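Local coordinates for protein cytosol aminopeptidase (Coxiella burnetii, PDB 3IJ3) that probably acts as a manganese-dependent M17-family aminopeptidase, removing residues from the N-termini of peptides, at residues A[123-133]-A[152-163]. Numbering follows the deposited sequence.
With SO4 (sulfate ion), chain H.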
# COMPACT_ATOMS: atom_id res chain seq x y z
N ASP A 123 9.19 29.73 45.21
CA ASP A 123 10.38 28.87 45.10
C ASP A 123 10.18 27.72 44.12
O ASP A 123 11.14 27.17 43.58
CB ASP A 123 10.77 28.29 46.47
CG ASP A 123 11.41 29.31 47.39
OD1 ASP A 123 11.60 30.47 46.98
OD2 ASP A 123 11.74 28.94 48.54
N GLU A 124 8.92 27.35 43.89
CA GLU A 124 8.61 26.24 43.02
C GLU A 124 9.00 26.59 41.58
O GLU A 124 9.59 25.76 40.88
CB GLU A 124 7.12 25.87 43.08
CG GLU A 124 6.70 24.78 42.08
CD GLU A 124 7.41 23.46 42.29
OE1 GLU A 124 7.81 23.15 43.43
OE2 GLU A 124 7.56 22.71 41.30
N TYR A 125 8.70 27.81 41.14
CA TYR A 125 9.04 28.21 39.77
C TYR A 125 10.54 28.42 39.62
O TYR A 125 11.10 28.18 38.55
CB TYR A 125 8.24 29.44 39.33
CG TYR A 125 6.77 29.16 39.34
CD1 TYR A 125 6.20 28.30 38.42
CD2 TYR A 125 5.93 29.76 40.28
CE1 TYR A 125 4.85 28.04 38.43
CE2 TYR A 125 4.58 29.50 40.30
CZ TYR A 125 4.04 28.63 39.37
OH TYR A 125 2.69 28.37 39.38
N TYR A 126 11.18 28.88 40.69
CA TYR A 126 12.62 29.07 40.74
C TYR A 126 13.30 27.71 40.56
O TYR A 126 14.24 27.56 39.76
CB TYR A 126 12.97 29.71 42.07
CG TYR A 126 14.42 29.99 42.38
CD1 TYR A 126 15.18 30.78 41.56
CD2 TYR A 126 14.96 29.58 43.59
CE1 TYR A 126 16.51 31.09 41.88
CE2 TYR A 126 16.27 29.88 43.93
CZ TYR A 126 17.04 30.65 43.08
OH TYR A 126 18.32 30.94 43.43
N GLU A 127 12.81 26.72 41.28
CA GLU A 127 13.36 25.37 41.20
C GLU A 127 13.13 24.75 39.80
O GLU A 127 14.02 24.07 39.26
CB GLU A 127 12.76 24.53 42.32
CG GLU A 127 13.27 23.14 42.47
CD GLU A 127 12.72 22.51 43.74
OE1 GLU A 127 13.05 23.00 44.85
OE2 GLU A 127 11.96 21.53 43.63
N ARG A 128 11.96 24.97 39.21
CA ARG A 128 11.69 24.47 37.85
C ARG A 128 12.64 25.09 36.81
O ARG A 128 13.06 24.43 35.87
CB ARG A 128 10.28 24.76 37.42
CG ARG A 128 9.26 24.00 38.14
CD ARG A 128 7.89 24.34 37.61
NE ARG A 128 6.86 23.76 38.44
CZ ARG A 128 5.57 23.89 38.22
NH1 ARG A 128 5.12 24.59 37.17
NH2 ARG A 128 4.73 23.32 39.06
N ALA A 129 12.93 26.38 36.96
CA ALA A 129 13.85 27.05 36.07
C ALA A 129 15.26 26.45 36.23
O ALA A 129 15.94 26.21 35.25
CB ALA A 129 13.86 28.57 36.35
N LEU A 130 15.69 26.23 37.47
CA LEU A 130 17.00 25.62 37.70
C LEU A 130 17.09 24.24 37.03
O LEU A 130 18.09 23.89 36.39
CB LEU A 130 17.26 25.48 39.22
CG LEU A 130 17.44 26.78 40.01
CD1 LEU A 130 17.29 26.52 41.53
CD2 LEU A 130 18.77 27.44 39.70
N LEU A 131 16.05 23.44 37.20
CA LEU A 131 16.01 22.10 36.60
C LEU A 131 15.97 22.16 35.05
O LEU A 131 16.74 21.47 34.39
CB LEU A 131 14.79 21.32 37.13
CG LEU A 131 14.58 19.93 36.55
CD1 LEU A 131 15.78 19.03 36.86
CD2 LEU A 131 13.27 19.35 37.09
N ALA A 132 15.14 23.05 34.50
CA ALA A 132 15.03 23.20 33.04
C ALA A 132 16.37 23.52 32.44
O ALA A 132 16.71 22.99 31.38
CB ALA A 132 14.00 24.30 32.67
N PHE A 133 17.15 24.38 33.10
CA PHE A 133 18.50 24.67 32.61
C PHE A 133 19.31 23.38 32.44
O PHE A 133 19.95 23.16 31.39
CB PHE A 133 19.25 25.61 33.56
CG PHE A 133 20.66 25.88 33.11
CD1 PHE A 133 20.92 26.88 32.18
CD2 PHE A 133 21.71 25.11 33.56
CE1 PHE A 133 22.21 27.10 31.74
CE2 PHE A 133 23.00 25.34 33.11
CZ PHE A 133 23.23 26.33 32.21
N LYS A 152 27.47 27.40 32.77
CA LYS A 152 27.08 26.65 33.98
C LYS A 152 26.26 27.55 34.87
O LYS A 152 26.41 28.77 34.83
CB LYS A 152 28.29 26.12 34.72
CG LYS A 152 29.12 25.14 33.89
CD LYS A 152 30.16 24.48 34.77
CE LYS A 152 31.00 23.44 34.03
NZ LYS A 152 31.86 22.72 35.04
N LEU A 153 25.37 26.94 35.66
CA LEU A 153 24.46 27.69 36.52
C LEU A 153 24.63 27.35 37.98
O LEU A 153 24.72 26.16 38.35
CB LEU A 153 23.02 27.39 36.11
CG LEU A 153 21.86 28.22 36.66
CD1 LEU A 153 21.98 29.69 36.17
CD2 LEU A 153 20.51 27.62 36.20
N PHE A 154 24.63 28.37 38.82
CA PHE A 154 24.71 28.16 40.23
C PHE A 154 23.44 27.47 40.74
O PHE A 154 22.32 27.88 40.40
CB PHE A 154 24.92 29.47 40.97
CG PHE A 154 24.90 29.30 42.46
CD1 PHE A 154 25.86 28.52 43.08
CD2 PHE A 154 23.93 29.91 43.23
CE1 PHE A 154 25.85 28.35 44.46
CE2 PHE A 154 23.91 29.74 44.61
CZ PHE A 154 24.87 28.95 45.21
N LEU A 155 23.62 26.43 41.56
CA LEU A 155 22.50 25.71 42.17
C LEU A 155 22.55 25.92 43.70
O LEU A 155 23.39 25.32 44.37
CB LEU A 155 22.56 24.22 41.81
CG LEU A 155 21.49 23.30 42.39
CD1 LEU A 155 20.10 23.77 42.07
CD2 LEU A 155 21.70 21.85 41.84
N PRO A 156 21.64 26.75 44.24
CA PRO A 156 21.63 27.04 45.69
C PRO A 156 21.40 25.78 46.54
O PRO A 156 20.67 24.87 46.13
CB PRO A 156 20.47 28.02 45.86
CG PRO A 156 20.12 28.48 44.52
CD PRO A 156 20.56 27.45 43.53
N GLN A 157 22.00 25.76 47.71
CA GLN A 157 21.96 24.60 48.60
C GLN A 157 20.53 24.19 48.96
O GLN A 157 20.22 22.98 49.05
CB GLN A 157 22.82 24.88 49.85
CG GLN A 157 23.26 23.63 50.60
CD GLN A 157 22.14 22.97 51.37
OE1 GLN A 157 21.30 23.66 51.96
NE2 GLN A 157 22.13 21.63 51.39
N ALA A 158 19.64 25.16 49.10
CA ALA A 158 18.24 24.89 49.46
C ALA A 158 17.49 24.05 48.42
O ALA A 158 16.53 23.34 48.76
CB ALA A 158 17.49 26.22 49.69
N HIS A 159 17.93 24.10 47.17
CA HIS A 159 17.27 23.39 46.10
C HIS A 159 18.14 22.32 45.47
O HIS A 159 17.70 21.62 44.56
CB HIS A 159 16.89 24.38 44.99
CG HIS A 159 16.03 25.49 45.48
ND1 HIS A 159 14.67 25.35 45.64
CD2 HIS A 159 16.33 26.75 45.88
CE1 HIS A 159 14.17 26.48 46.10
NE2 HIS A 159 15.15 27.34 46.26
N ARG A 160 19.35 22.16 45.98
CA ARG A 160 20.34 21.28 45.37
C ARG A 160 19.94 19.81 45.30
O ARG A 160 20.07 19.19 44.23
CB ARG A 160 21.67 21.45 46.09
CG ARG A 160 22.89 20.83 45.43
CD ARG A 160 24.13 21.40 46.14
NE ARG A 160 24.24 22.86 45.97
CZ ARG A 160 25.02 23.66 46.71
NH1 ARG A 160 25.77 23.15 47.69
NH2 ARG A 160 25.05 24.99 46.50
N LYS A 161 19.47 19.26 46.42
CA LYS A 161 19.09 17.85 46.45
C LYS A 161 17.91 17.56 45.50
O LYS A 161 17.94 16.61 44.71
CB LYS A 161 18.72 17.39 47.86
CG LYS A 161 18.50 15.85 47.96
CD LYS A 161 17.87 15.42 49.27
CE LYS A 161 17.92 13.91 49.44
NZ LYS A 161 17.52 13.13 48.25
N ARG A 162 16.85 18.36 45.60
CA ARG A 162 15.67 18.11 44.77
C ARG A 162 15.99 18.25 43.28
O ARG A 162 15.56 17.42 42.47
CB ARG A 162 14.57 19.07 45.14
CG ARG A 162 13.25 18.79 44.47
CD ARG A 162 12.55 17.61 45.04
NE ARG A 162 12.23 17.81 46.46
CZ ARG A 162 11.35 17.08 47.14
NH1 ARG A 162 11.14 17.34 48.43
NH2 ARG A 162 10.65 16.13 46.54
N VAL A 163 16.71 19.30 42.91
CA VAL A 163 17.05 19.49 41.50
C VAL A 163 18.00 18.38 40.99
O VAL A 163 17.81 17.85 39.89
CB VAL A 163 17.64 20.91 41.25
CG1 VAL A 163 18.24 20.98 39.85
CG2 VAL A 163 16.55 21.97 41.46
S SO4 H . 14.60 17.54 49.50
O1 SO4 H . 15.47 18.70 49.68
O2 SO4 H . 14.90 16.54 50.53
O3 SO4 H . 13.21 17.94 49.65
O4 SO4 H . 14.81 16.96 48.18
O HOH W 1 14.64 29.31 47.99
O HOH W 2 13.92 21.81 47.49
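Glu127 of helix 123-133 and His159 lie 6.6 Å apart, CA to CA, where this helix meets helix 157-163 at an axis angle of 58°, while strand 152-154 runs nearly antiparallel to it. Helix and strand belong to the beta-alpha-beta unit 111-114, 123-135, 151-154 of the M17 N-terminal domain, and the chain turns at Pro156 into helix 157-178, which packs against the crossover helix. His159 is a knob in the hole formed by Asp123, Tyr126, Glu127 and Leu130. With CG beside its own backbone N, its ring reaches into that hole and ND1 donates to Glu127 OE1 at 3.0 Å. The bond is almost straight (173°), lies in the imidazole plane and uses the anti lone pair of the carboxylate. The edge of Tyr126 is directed at the His159 face in an offset T-shaped pair, planes at 84°. In one of the two modelled conformers of Asp123, a water on His159 NE2 may also bridge weakly to OD2. The hydrogen bond to Glu127 and the edge of Tyr126 together would restrict imidazole rotation.

Leu130, which also lines the His159 hole, splits its branches: CD1 meets Pro156 CD at 3.9 Å and also touches Leu155 CD1, whereas CD2 reaches Leu153 CD2 and the Phe154 carbonyl oxygen. Val163 CG2 packs on the aliphatic Glu127 CG at 3.6 Å. Arg162, bent at chi2 and chi3, places its guanidinium with one face toward a sulfate, probably from the crystallisation liquor; its NH2 forms a salt bridge with Glu478. On strand 152-154, Leu153 CB makes a CH-pi contact over the Phe133 ring, 3.8 Å from the centroid, and Leu153 CD2 presses against Phe133 CG at 3.5 Å.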